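Local coordinates for protein MgGH51 (Meripilus giganteus, PDB 6ZPV) that probably hydrolyses terminal non-reducing alpha-L-arabinofuranosyl residues from arabinose-bearing plant polysaccharides, as a fungal glycosidase of family GH51, at residues G103-D107 with S108-Y112; G208-A211 with D212-E215; T298-A301 with E302-A306; T404-W407 with F408-N411; A462-T465 with G466-R469. All coordinates share one frame; numbering follows the deposited sequence.

Along the chain the five contacts follow one another in series. Contact 1 turns between strands 93-98 and 112-119, which belong to the two five-stranded antiparallel sheets. About 14 Å away, centre to centre, contact 2 starts helix 211-219, which leads to barrel strand 224-227. Contact 3 lies in the loop before helix 306-320, its centre about 39 Å from the centres of contacts 2, 4 and 5. Contacts 4 and 5 occupy two barrel helices, 405-410 and 454-469, and touch: Phe408 and Phe463 pair edge-to-face, and Trp407 CZ3 lies 3.7 Å from Phe463 CE1. Contacts 2 and 3 thus lead into barrel helices, contact 1 links the two antiparallel sheets, and contacts 4 and 5 share one aromatic cluster.

Contact 1: G103-D107 with S108-Y112; sequences GIKVD and STWTY
With CG of Asp107 anti to its own nitrogen (chi1 -173°) and CG of Trp110 beside its own nitrogen and opposite its carbonyl carbon (chi1 -67°), the indole folds back over the aspartate, and the carboxylate is left facing Thr109. Asp107 CB then sits over one face of the indole as a CH-pi contact, 4.0 Å from the centroid of the Trp110 five-membered ring and offset toward the rim. OD1 of Asp107 is gripped twice. Thr109 N reaches it at 2.8 Å, nearly in line with the C-O bond, while Thr109 OG1 donates to Asp107 OD1 over 2.7 Å from above the carboxylate plane. The first of these bonds closes an Asx turn, and it is laid upon a type I beta turn from Asp107 to Trp110, in which Trp110 N bonds to Asp107 O. This reversal belongs to the connection from strand 93-98 to strand 112-119, passing from one antiparallel sheet to the other. Aspartate suits its first position because a short acidic side chain can accept from the turn's own backbone. Lys105, fully extended, crosses the indole at about a right angle, bringing CE to 3.5 Å from Trp110 CH2. Tyr112, where strand 112-119 begins, carries its hydroxyl to the chain leading into the turn: OH donates to Lys105 O at 2.7 Å and accepts from Asp107 N at 3.0 Å, with an N-H...O angle of 155°. One phenol thereby serves two backbone groups two residues apart and settles which way its own proton points. Its side chain also packs on Pro165, and Trp110 rests on Pro200.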
loop_
_atom_site.group_PDB
_atom_site.type_symbol
_atom_site.label_atom_id
_atom_site.label_comp_id
_atom_site.label_asym_id
_atom_site.label_seq_id
_atom_site.Cartn_x
_atom_site.Cartn_y
_atom_site.Cartn_z
ATOM N N GLY A 103 12.123 10.539 -11.338
ATOM C CA GLY A 103 13.449 10.613 -10.743
ATOM C C GLY A 103 13.967 9.294 -10.289
ATOM O O GLY A 103 13.203 8.274 -10.223
ATOM N N ILE A 104 15.231 9.251 -9.889
ATOM C CA ILE A 104 15.910 8.088 -9.322
ATOM C C ILE A 104 16.851 8.606 -8.272
ATOM O O ILE A 104 17.714 9.419 -8.601
ATOM C CB ILE A 104 16.631 7.213 -10.362
ATOM C CG1 ILE A 104 15.727 6.781 -11.509
ATOM C CG2 ILE A 104 17.337 6.070 -9.662
ATOM C CD1 ILE A 104 16.412 5.956 -12.602
ATOM N N LYS A 105 16.749 8.106 -7.070
ATOM C CA LYS A 105 17.695 8.431 -6.005
ATOM C C LYS A 105 18.988 7.655 -6.206
ATOM O O LYS A 105 18.946 6.406 -6.274
ATOM C CB LYS A 105 17.112 8.139 -4.635
ATOM C CG LYS A 105 18.061 8.315 -3.491
ATOM C CD LYS A 105 17.349 8.173 -2.141
ATOM C CE LYS A 105 18.259 7.984 -0.973
ATOM N NZ LYS A 105 17.455 7.957 0.281
ATOM N N VAL A 106 20.093 8.383 -6.282
ATOM C CA VAL A 106 21.447 7.840 -6.490
ATOM C C VAL A 106 22.257 8.066 -5.232
ATOM O O VAL A 106 22.579 9.234 -4.931
ATOM C CB VAL A 106 22.136 8.448 -7.721
ATOM C CG1 VAL A 106 23.524 7.867 -7.931
ATOM C CG2 VAL A 106 21.243 8.209 -8.969
ATOM N N ASP A 107 22.497 6.998 -4.482
ATOM C CA ASP A 107 23.140 7.039 -3.139
ATOM C C ASP A 107 24.402 6.182 -3.165
ATOM O O ASP A 107 24.341 4.994 -3.521
ATOM C CB ASP A 107 22.115 6.552 -2.108
ATOM C CG ASP A 107 22.596 6.711 -0.676
ATOM O OD1 ASP A 107 23.675 6.261 -0.351
ATOM O OD2 ASP A 107 21.823 7.296 0.086
ATOM N N SER A 108 25.514 6.772 -2.784
ATOM C CA SER A 108 26.825 6.115 -2.750
ATOM C C SER A 108 26.921 4.939 -1.805
ATOM O O SER A 108 27.879 4.143 -1.954
ATOM C CB SER A 108 27.948 7.164 -2.365
ATOM O OG SER A 108 27.755 7.565 -0.995
ATOM N N THR A 109 26.029 4.825 -0.840
ATOM C CA THR A 109 26.073 3.693 0.083
ATOM C C THR A 109 25.290 2.498 -0.467
ATOM O O THR A 109 25.269 1.458 0.215
ATOM C CB THR A 109 25.545 4.100 1.469
ATOM O OG1 THR A 109 24.144 4.271 1.450
ATOM C CG2 THR A 109 26.245 5.327 2.031
ATOM N N TRP A 110 24.659 2.625 -1.639
ATOM C CA TRP A 110 23.804 1.579 -2.220
ATOM C C TRP A 110 24.481 0.884 -3.395
ATOM O O TRP A 110 25.052 1.543 -4.284
ATOM C CB TRP A 110 22.471 2.168 -2.667
ATOM C CG TRP A 110 21.579 2.651 -1.581
ATOM C CD1 TRP A 110 21.797 2.635 -0.239
ATOM C CD2 TRP A 110 20.301 3.249 -1.752
ATOM N NE1 TRP A 110 20.746 3.163 0.450
ATOM C CE2 TRP A 110 19.814 3.587 -0.456
ATOM C CE3 TRP A 110 19.530 3.558 -2.851
ATOM C CZ2 TRP A 110 18.569 4.196 -0.255
ATOM C CZ3 TRP A 110 18.317 4.170 -2.672
ATOM C CH2 TRP A 110 17.854 4.501 -1.391
ATOM N N THR A 111 24.323 -0.435 -3.471
ATOM C CA THR A 111 24.596 -1.250 -4.655
ATOM C C THR A 111 23.279 -1.430 -5.380
ATOM O O THR A 111 22.301 -1.841 -4.752
ATOM C CB THR A 111 25.257 -2.581 -4.296
ATOM O OG1 THR A 111 26.513 -2.325 -3.693
ATOM C CG2 THR A 111 25.444 -3.446 -5.512
ATOM N N TYR A 112 23.256 -1.199 -6.657
ATOM C CA TYR A 112 22.073 -1.380 -7.526
ATOM C C TYR A 112 22.297 -2.588 -8.395
ATOM O O TYR A 112 23.422 -2.916 -8.770
ATOM C CB TYR A 112 21.825 -0.153 -8.396
ATOM C CG TYR A 112 21.594 1.134 -7.656
ATOM C CD1 TYR A 112 22.612 1.819 -7.028
ATOM C CD2 TYR A 112 20.322 1.703 -7.585
ATOM C CE1 TYR A 112 22.412 3.016 -6.379
ATOM C CE2 TYR A 112 20.090 2.898 -6.897
ATOM C CZ TYR A 112 21.147 3.567 -6.325
ATOM O OH TYR A 112 20.955 4.767 -5.643
#

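Contact 2: G208-A211 with D212-E215; sequences GLRA and DIAE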
loop_
_atom_site.group_PDB
_atom_site.type_symbol
_atom_site.label_atom_id
_atom_site.label_comp_id
_atom_site.label_asym_id
_atom_site.label_seq_id
_atom_site.Cartn_x
_atom_site.Cartn_y
_atom_site.Cartn_z
ATOM N N GLY A 208 12.036 -7.292 -4.102
ATOM C CA GLY A 208 11.356 -6.787 -2.908
ATOM C C GLY A 208 11.082 -5.278 -2.948
ATOM O O GLY A 208 10.850 -4.667 -4.025
ATOM N N LEU A 209 11.025 -4.721 -1.759
ATOM C CA LEU A 209 10.304 -3.461 -1.487
ATOM C C LEU A 209 11.266 -2.321 -1.119
ATOM O O LEU A 209 12.387 -2.553 -0.606
ATOM C CB LEU A 209 9.254 -3.698 -0.425
ATOM C CG LEU A 209 8.339 -4.894 -0.674
ATOM C CD1 LEU A 209 7.278 -4.960 0.403
ATOM C CD2 LEU A 209 7.691 -4.861 -2.046
ATOM N N ARG A 210 10.828 -1.114 -1.383
ATOM C CA ARG A 210 11.593 0.108 -1.127
ATOM C C ARG A 210 11.749 0.309 0.381
ATOM O O ARG A 210 10.763 0.335 1.110
ATOM C CB ARG A 210 10.934 1.283 -1.825
ATOM C CG ARG A 210 11.606 2.595 -1.539
ATOM C CD ARG A 210 11.055 3.749 -2.359
ATOM N NE ARG A 210 11.325 5.022 -1.686
ATOM C CZ ARG A 210 11.012 6.232 -2.171
ATOM N NH1 ARG A 210 10.497 6.353 -3.361
ATOM N NH2 ARG A 210 11.247 7.305 -1.435
ATOM N N ALA A 211 12.970 0.470 0.834
ATOM C CA ALA A 211 13.296 0.411 2.278
ATOM C C ALA A 211 12.621 1.520 3.097
ATOM O O ALA A 211 12.027 1.205 4.134
ATOM C CB ALA A 211 14.809 0.464 2.434
ATOM N N ASP A 212 12.748 2.783 2.717
ATOM C CA ASP A 212 12.176 3.831 3.568
ATOM C C ASP A 212 10.643 3.688 3.706
ATOM O O ASP A 212 10.156 3.859 4.825
ATOM C CB ASP A 212 12.649 5.220 3.137
ATOM C CG ASP A 212 12.306 5.658 1.723
ATOM O OD1 ASP A 212 11.712 4.842 0.979
ATOM O OD2 ASP A 212 12.666 6.848 1.353
ATOM N N ILE A 213 9.961 3.351 2.635
ATOM C CA ILE A 213 8.516 3.193 2.693
ATOM C C ILE A 213 8.190 1.952 3.531
ATOM O O ILE A 213 7.331 2.041 4.427
ATOM C CB ILE A 213 7.910 3.118 1.273
ATOM C CG1 ILE A 213 8.135 4.408 0.497
ATOM C CG2 ILE A 213 6.455 2.733 1.382
ATOM C CD1 ILE A 213 7.619 4.364 -0.935
ATOM N N ALA A 214 8.834 0.817 3.266
ATOM C CA ALA A 214 8.529 -0.405 4.011
ATOM C C ALA A 214 8.750 -0.153 5.513
ATOM O O ALA A 214 7.958 -0.594 6.335
ATOM C CB ALA A 214 9.400 -1.547 3.522
ATOM N N GLU A 215 9.866 0.475 5.860
ATOM C CA GLU A 215 10.166 0.752 7.279
ATOM C C GLU A 215 9.134 1.667 7.904
ATOM O O GLU A 215 8.783 1.542 9.094
ATOM C CB GLU A 215 11.526 1.367 7.388
ATOM C CG GLU A 215 12.691 0.445 7.058
ATOM C CD GLU A 215 14.039 1.106 6.827
ATOM O OE1 GLU A 215 14.092 2.370 6.929
ATOM O OE2 GLU A 215 15.003 0.406 6.428
#
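Arg210, Ala211 and Asp212 carry the chain from a loop into helix 211-219, with Arg210 at the N-cap position. The arginine runs extended from CG to NE and takes hold of the Asp212 carboxylate side-on in a salt bridge: NE donates to OD1 of Asp212 at 2.7 Å, and NH2 of Arg210 meets OD2 of Asp212 at 3.2 Å along a nearly straight 174° bond. Both oxygens use their syn lone pairs, and the two flat groups lie nearly coplanar, 25° apart. Asp212 can offer its carboxylate this way because CG stands between its backbone nitrogen and carbonyl carbon (chi1 60°). Ile213 CD1 covers one guanidinium face, 3.8 Å from Arg210 NE. Ala211 gives its carbonyl O to Glu215 N at 2.9 Å, and Ala214 N bonds to Arg210 O in the same way. A leucine in place of Arg210 would probably leave the Asp212 carboxylate without its charged mate and remove the donor to Asp499 O, which Arg210 NH1 now serves. Because the carboxylate also lies at the helix's amino end, its negative charge is likely to be doubly stabilised, by the arginine and by the helix dipole.

Contact 3: T298-A301 with E302-A306; sequences TSLA and ENQLA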
loop_
_atom_site.group_PDB
_atom_site.type_symbol
_atom_site.label_atom_id
_atom_site.label_comp_id
_atom_site.label_asym_id
_atom_site.label_seq_id
_atom_site.Cartn_x
_atom_site.Cartn_y
_atom_site.Cartn_z
ATOM N N THR A 298 -20.586 -4.608 -15.129
ATOM C CA THR A 298 -20.984 -5.978 -15.510
ATOM C C THR A 298 -20.796 -6.951 -14.366
ATOM O O THR A 298 -19.669 -7.125 -13.850
ATOM C CB THR A 298 -20.199 -6.447 -16.708
ATOM O OG1 THR A 298 -20.492 -5.569 -17.789
ATOM C CG2 THR A 298 -20.530 -7.839 -17.145
ATOM N N SER A 299 -21.872 -7.627 -14.014
ATOM C CA SER A 299 -21.860 -8.811 -13.151
ATOM C C SER A 299 -21.866 -10.049 -14.036
ATOM O O SER A 299 -22.759 -10.141 -14.888
ATOM C CB SER A 299 -23.043 -8.872 -12.233
ATOM O OG SER A 299 -23.068 -7.771 -11.297
ATOM N N LEU A 300 -21.017 -10.995 -13.775
ATOM C CA LEU A 300 -21.161 -12.305 -14.425
ATOM C C LEU A 300 -22.476 -12.951 -14.013
ATOM O O LEU A 300 -22.883 -12.841 -12.836
ATOM C CB LEU A 300 -20.002 -13.186 -14.032
ATOM C CG LEU A 300 -18.635 -12.731 -14.529
ATOM C CD1 LEU A 300 -17.621 -13.747 -14.064
ATOM C CD2 LEU A 300 -18.629 -12.556 -16.050
ATOM N N ALA A 301 -23.098 -13.625 -14.947
ATOM C CA ALA A 301 -24.291 -14.400 -14.653
ATOM C C ALA A 301 -23.945 -15.511 -13.664
ATOM O O ALA A 301 -22.811 -16.049 -13.652
ATOM C CB ALA A 301 -24.831 -15.009 -15.964
ATOM N N GLU A 302 -24.948 -15.979 -12.910
ATOM C CA GLU A 302 -24.687 -17.043 -11.967
ATOM C C GLU A 302 -24.065 -18.260 -12.649
ATOM O O GLU A 302 -23.188 -18.901 -12.059
ATOM C CB GLU A 302 -25.943 -17.351 -11.172
ATOM C CG GLU A 302 -25.658 -18.340 -10.073
ATOM C CD GLU A 302 -26.724 -18.467 -9.090
ATOM O OE1 GLU A 302 -27.884 -18.050 -9.371
ATOM O OE2 GLU A 302 -26.409 -18.979 -8.012
ATOM N N ASN A 303 -24.554 -18.628 -13.816
ATOM C CA ASN A 303 -24.079 -19.847 -14.509
ATOM C C ASN A 303 -22.710 -19.648 -15.148
ATOM O O ASN A 303 -22.230 -20.633 -15.770
ATOM C CB ASN A 303 -25.151 -20.349 -15.482
ATOM C CG ASN A 303 -25.336 -19.480 -16.698
ATOM O OD1 ASN A 303 -24.642 -18.499 -16.930
ATOM N ND2 ASN A 303 -26.273 -19.910 -17.551
ATOM N N GLN A 304 -22.069 -18.504 -14.961
ATOM C CA GLN A 304 -20.701 -18.237 -15.467
ATOM C C GLN A 304 -19.654 -18.244 -14.341
ATOM O O GLN A 304 -18.469 -18.086 -14.616
ATOM C CB GLN A 304 -20.661 -16.856 -16.221
ATOM C CG GLN A 304 -21.491 -16.641 -17.552
ATOM C CD GLN A 304 -21.380 -15.196 -18.112
ATOM O OE1 GLN A 304 -21.829 -14.137 -17.486
ATOM N NE2 GLN A 304 -20.731 -15.078 -19.301
ATOM N N LEU A 305 -20.069 -18.340 -13.081
ATOM C CA LEU A 305 -19.150 -18.097 -11.964
ATOM C C LEU A 305 -18.143 -19.217 -11.736
ATOM O O LEU A 305 -17.067 -18.929 -11.160
ATOM C CB LEU A 305 -19.895 -17.848 -10.657
ATOM C CG LEU A 305 -20.832 -16.647 -10.642
ATOM C CD1 LEU A 305 -21.538 -16.556 -9.301
ATOM C CD2 LEU A 305 -20.075 -15.370 -10.952
ATOM N N ALA A 306 -18.429 -20.466 -12.049
ATOM C CA ALA A 306 -17.626 -21.602 -11.557
ATOM C C ALA A 306 -16.138 -21.426 -11.814
ATOM O O ALA A 306 -15.335 -21.672 -10.899
ATOM C CB ALA A 306 -18.134 -22.906 -12.092
HETATM O O HOH W 1 -22.153 -11.393 -18.044
#
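OE1 of Gln304 is shared by two neighbours: Ala301 N donates to it at 2.9 Å with an N-H...O angle of 161°, and a water lies 2.8 Å from the same Gln304 OE1. The Ala301 N-H arrives in the plane of the Gln304 side-chain carbonyl, on a lone pair. Gln304 makes this reach by turning CG beside its own nitrogen (chi1 -65°) and extending beyond it, which swings the amide back over the preceding turn. The backbone answers in the reverse sense, since Gln304 N bonds to Ala301 O at 2.9 Å, from well above that carbonyl plane. Together the two bonds link Ala301, just before the 3-10 segment 302-304, to Gln304, its last residue. A glutamine is long enough to span this distance, and the small Ala301 lets it pass: Ala301 CB lies 3.5 Å from Gln304 OE1 and 3.6 Å from Asn303 OD1. On the apolar side Leu300 CB meets Leu305 CD2 at 3.8 Å, both leucines being buried, while Leu300 CD2 approaches Gln304 OE1 with the two side chains crossing at about a right angle. This loop follows barrel strand 284-289 and leads into helix 306-320, whose first turns carry Pro307, Tyr308 and Gln311 of a glycan site. Leu300 O is bonded to the hydroxyl of Tyr361, and Leu305 packs against Tyr361 and Asp365, so helix 359-373 backs the turn. Ala301 N thus has its acceptor where the chain enters the 3-10 segment, which probably helps fix the start of the turn.

Contact 4: T404-W407 with F408-N411; sequences TPTW and FYQN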
loop_
_atom_site.group_PDB
_atom_site.type_symbol
_atom_site.label_atom_id
_atom_site.label_comp_id
_atom_site.label_asym_id
_atom_site.label_seq_id
_atom_site.Cartn_x
_atom_site.Cartn_y
_atom_site.Cartn_z
ATOM N N THR A 404 -16.105 14.532 6.249
ATOM C CA THR A 404 -15.416 15.707 6.755
ATOM C C THR A 404 -14.795 15.402 8.115
ATOM O O THR A 404 -15.246 14.510 8.848
ATOM C CB THR A 404 -16.400 16.854 6.932
ATOM O OG1 THR A 404 -17.297 16.557 7.988
ATOM C CG2 THR A 404 -17.145 17.274 5.678
ATOM N N PRO A 405 -13.784 16.206 8.521
ATOM C CA PRO A 405 -13.271 16.037 9.891
ATOM C C PRO A 405 -14.351 16.085 10.967
ATOM O O PRO A 405 -14.330 15.327 11.944
ATOM C CB PRO A 405 -12.231 17.188 10.007
ATOM C CG PRO A 405 -11.793 17.410 8.587
ATOM C CD PRO A 405 -13.043 17.222 7.735
ATOM N N THR A 406 -15.300 17.029 10.792
ATOM C CA THR A 406 -16.381 17.214 11.763
ATOM C C THR A 406 -17.265 15.964 11.831
ATOM O O THR A 406 -17.651 15.548 12.919
ATOM C CB THR A 406 -17.151 18.478 11.418
ATOM O OG1 THR A 406 -16.246 19.575 11.593
ATOM C CG2 THR A 406 -18.382 18.664 12.269
ATOM N N TRP A 407 -17.594 15.414 10.656
ATOM C CA TRP A 407 -18.393 14.178 10.686
ATOM C C TRP A 407 -17.726 13.116 11.559
ATOM O O TRP A 407 -18.396 12.394 12.305
ATOM C CB TRP A 407 -18.580 13.635 9.249
ATOM C CG TRP A 407 -19.433 12.408 9.152
ATOM C CD1 TRP A 407 -20.764 12.412 8.843
ATOM C CD2 TRP A 407 -19.048 11.049 9.370
ATOM N NE1 TRP A 407 -21.257 11.145 8.868
ATOM C CE2 TRP A 407 -20.246 10.288 9.223
ATOM C CE3 TRP A 407 -17.851 10.383 9.673
ATOM C CZ2 TRP A 407 -20.256 8.886 9.400
ATOM C CZ3 TRP A 407 -17.890 9.021 9.872
ATOM C CH2 TRP A 407 -19.068 8.271 9.765
ATOM N N PHE A 408 -16.422 12.955 11.452
ATOM C CA PHE A 408 -15.733 11.897 12.195
ATOM C C PHE A 408 -15.895 12.090 13.715
ATOM O O PHE A 408 -16.200 11.107 14.412
ATOM C CB PHE A 408 -14.259 11.772 11.775
ATOM C CG PHE A 408 -14.100 10.975 10.511
ATOM C CD1 PHE A 408 -14.071 9.586 10.592
ATOM C CD2 PHE A 408 -14.127 11.538 9.263
ATOM C CE1 PHE A 408 -14.050 8.798 9.450
ATOM C CE2 PHE A 408 -14.090 10.751 8.135
ATOM C CZ PHE A 408 -14.045 9.378 8.213
ATOM N N TYR A 409 -15.720 13.304 14.257
ATOM C CA TYR A 409 -15.928 13.435 15.713
ATOM C C TYR A 409 -17.403 13.292 16.068
ATOM O O TYR A 409 -17.733 12.765 17.118
ATOM C CB TYR A 409 -15.249 14.641 16.362
ATOM C CG TYR A 409 -15.843 15.987 16.085
ATOM C CD1 TYR A 409 -17.024 16.347 16.720
ATOM C CD2 TYR A 409 -15.230 16.945 15.311
ATOM C CE1 TYR A 409 -17.584 17.620 16.570
ATOM C CE2 TYR A 409 -15.749 18.245 15.204
ATOM C CZ TYR A 409 -16.921 18.582 15.843
ATOM O OH TYR A 409 -17.441 19.865 15.701
ATOM N N GLN A 410 -18.296 13.777 15.209
ATOM C CA GLN A 410 -19.727 13.722 15.425
ATOM C C GLN A 410 -20.231 12.287 15.389
ATOM O O GLN A 410 -21.325 12.034 15.909
ATOM C CB GLN A 410 -20.543 14.586 14.455
ATOM C CG GLN A 410 -20.326 16.068 14.685
ATOM C CD GLN A 410 -21.156 16.861 13.670
ATOM O OE1 GLN A 410 -21.264 16.444 12.491
ATOM N NE2 GLN A 410 -21.507 18.067 14.030
ATOM N N ASN A 411 -19.503 11.359 14.771
ATOM C CA ASN A 411 -19.972 9.985 14.562
ATOM C C ASN A 411 -19.093 8.999 15.299
ATOM O O ASN A 411 -19.112 7.797 14.984
ATOM C CB ASN A 411 -20.112 9.701 13.058
ATOM C CG ASN A 411 -21.309 10.442 12.513
ATOM O OD1 ASN A 411 -22.427 9.894 12.584
ATOM N ND2 ASN A 411 -21.135 11.647 12.069
#
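Trp407 of helix 405-410, the short helix of a beta-alpha-beta unit of the (beta/alpha)8 barrel, stacks on Asn411, the residue just past the helix's end. Trp407 CB leaves the backbone close to Phe408 N, and the first side-chain torsion, at -177°, sends the indole away from the amide nitrogen and alongside Asn411. From CG through CD1 to NE1 one face is covered by the Asn411 amide, whose ND2 stands 3.2 Å from Trp407 NE1; both are donors, and they meet as stacked groups, not as a bond. The planes are only 15° apart. Over the same indole Asn411 CB makes a CH-pi contact, 3.7 Å from the centroid of the Trp407 six-membered ring. The CE3-CZ3 edge of that ring serves Phe408: Trp407 CE3 sits over the centre of the phenyl ring, 3.8 Å from its plane, and CZ3 approaches Phe408 CE1 at 3.9 Å in an edge-to-face pair with planes at 79°. With an alanine here the indole is gone, which would probably leave the Asn411 amide without its stacking partner and Phe408 freer to turn. At the amino end the helix is capped by Thr404, whose OG1 accepts from Trp407 N at 2.9 Å. On the side turned from the indole, Tyr409 lies alongside Thr406 with its ring over Thr406 O, while Thr406 CG2 touches the Gln410 amide. Asparagine fits the helix's end, as its side chain supplies a straighter bond to Trp407 O than the weak one from its own N: Asn411 ND2 donates to Trp407 O at 2.8 Å, and that oxygen lies in the plane of the asparagine amide.

Contact 5: A462-T465 with G466-R469; sequences AFMT and GLER
Phe463 and Leu467 lie one turn apart on helix 454-469, a barrel helix between strands 424-432 and 474-479, and their side chains cross obliquely on its buried surface. Phe463 CE2 is 3.9 Å from Leu467 CD2, while Leu467 CD1 leans toward Met464 CG. A chi1 of -174° in the phenylalanine brings its ring along the helix toward the leucine methyls. Apolar groups suit this buried flank, where Phe408 meets Phe463 edge-to-face; on strand 424-432, Phe463 touches Glu427 and Met464 touches Tyr430. Met464 also touches Phe515, and Thr465 packs on His536 of the antiparallel sheet containing strand 535-541. Thr465 turns its hydroxyl inward, between its backbone nitrogen and carbonyl carbon (chi1 67°), so that OG1 donates to Ala462 O at 2.7 Å and a buried hydroxyl has its acceptor within the helix. Backbone bonds run on through the contact, such as Arg469 N to Thr465 O at 2.9 Å. The polar ends of the buried Glu468 and Arg469 are met by partners beyond the helix: Glu468 by Ser538 and Lys551, Arg469 NE by Asp416, with Phe413 in a cation-pi contact. A bend in the Arg469 chain brings its guanidinium to a water that joins Thr465 OG1 to Arg469 NH1, 2.8 Å from each.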
loop_
_atom_site.group_PDB
_atom_site.type_symbol
_atom_site.label_atom_id
_atom_site.label_comp_id
_atom_site.label_asym_id
_atom_site.label_seq_id
_atom_site.Cartn_x
_atom_site.Cartn_y
_atom_site.Cartn_z
ATOM N N ALA A 462 -10.850 10.986 17.088
ATOM C CA ALA A 462 -12.082 10.905 17.874
ATOM C C ALA A 462 -12.917 9.706 17.406
ATOM O O ALA A 462 -13.416 8.936 18.235
ATOM C CB ALA A 462 -12.851 12.223 17.733
ATOM N N PHE A 463 -13.073 9.559 16.103
ATOM C CA PHE A 463 -13.827 8.391 15.589
ATOM C C PHE A 463 -13.124 7.086 16.020
ATOM O O PHE A 463 -13.832 6.107 16.380
ATOM C CB PHE A 463 -13.850 8.503 14.065
ATOM C CG PHE A 463 -14.707 7.480 13.371
ATOM C CD1 PHE A 463 -16.080 7.619 13.306
ATOM C CD2 PHE A 463 -14.137 6.421 12.655
ATOM C CE1 PHE A 463 -16.865 6.699 12.629
ATOM C CE2 PHE A 463 -14.910 5.512 11.981
ATOM C CZ PHE A 463 -16.278 5.690 11.920
ATOM N N MET A 464 -11.801 7.034 16.029
ATOM C CA MET A 464 -11.056 5.821 16.412
ATOM C C MET A 464 -11.264 5.490 17.889
ATOM O O MET A 464 -11.223 4.284 18.225
ATOM C CB MET A 464 -9.587 6.019 16.070
ATOM C CG MET A 464 -9.322 6.114 14.528
ATOM S SD MET A 464 -7.827 6.975 14.103
ATOM C CE MET A 464 -6.761 5.691 14.620
ATOM N N THR A 465 -11.462 6.462 18.769
ATOM C CA THR A 465 -11.765 6.142 20.159
ATOM C C THR A 465 -13.066 5.309 20.222
ATOM O O THR A 465 -13.177 4.402 21.058
ATOM C CB THR A 465 -11.874 7.361 21.084
ATOM O OG1 THR A 465 -13.009 8.173 20.746
ATOM C CG2 THR A 465 -10.596 8.152 21.133
ATOM N N GLY A 466 -14.026 5.609 19.344
ATOM C CA GLY A 466 -15.246 4.827 19.276
ATOM C C GLY A 466 -14.975 3.433 18.692
ATOM O O GLY A 466 -15.558 2.469 19.148
ATOM N N LEU A 467 -14.136 3.321 17.667
ATOM C CA LEU A 467 -13.757 1.990 17.158
ATOM C C LEU A 467 -13.189 1.141 18.304
ATOM O O LEU A 467 -13.509 -0.059 18.428
ATOM C CB LEU A 467 -12.774 2.121 16.006
ATOM C CG LEU A 467 -13.251 2.879 14.775
ATOM C CD1 LEU A 467 -12.145 2.925 13.739
ATOM C CD2 LEU A 467 -14.486 2.261 14.158
ATOM N N GLU A 468 -12.343 1.750 19.115
ATOM C CA GLU A 468 -11.689 1.014 20.193
ATOM C C GLU A 468 -12.673 0.665 21.299
ATOM O O GLU A 468 -12.702 -0.481 21.805
ATOM C CB GLU A 468 -10.461 1.801 20.707
ATOM C CG GLU A 468 -9.589 1.047 21.652
ATOM C CD GLU A 468 -8.277 1.769 21.933
ATOM O OE1 GLU A 468 -8.256 2.604 22.839
ATOM O OE2 GLU A 468 -7.279 1.468 21.203
ATOM N N ARG A 469 -13.532 1.614 21.702
ATOM C CA ARG A 469 -14.576 1.287 22.709
ATOM C C ARG A 469 -15.456 0.121 22.243
ATOM O O ARG A 469 -15.852 -0.734 23.024
ATOM C CB ARG A 469 -15.421 2.543 22.957
ATOM C CG ARG A 469 -16.596 2.274 23.899
ATOM C CD ARG A 469 -17.338 3.536 24.368
ATOM N NE ARG A 469 -17.938 4.259 23.240
ATOM C CZ ARG A 469 -17.432 5.352 22.650
ATOM N NH1 ARG A 469 -16.354 5.968 23.101
ATOM N NH2 ARG A 469 -18.048 5.829 21.559
HETATM O O HOH W 2 -15.753 8.203 21.483
#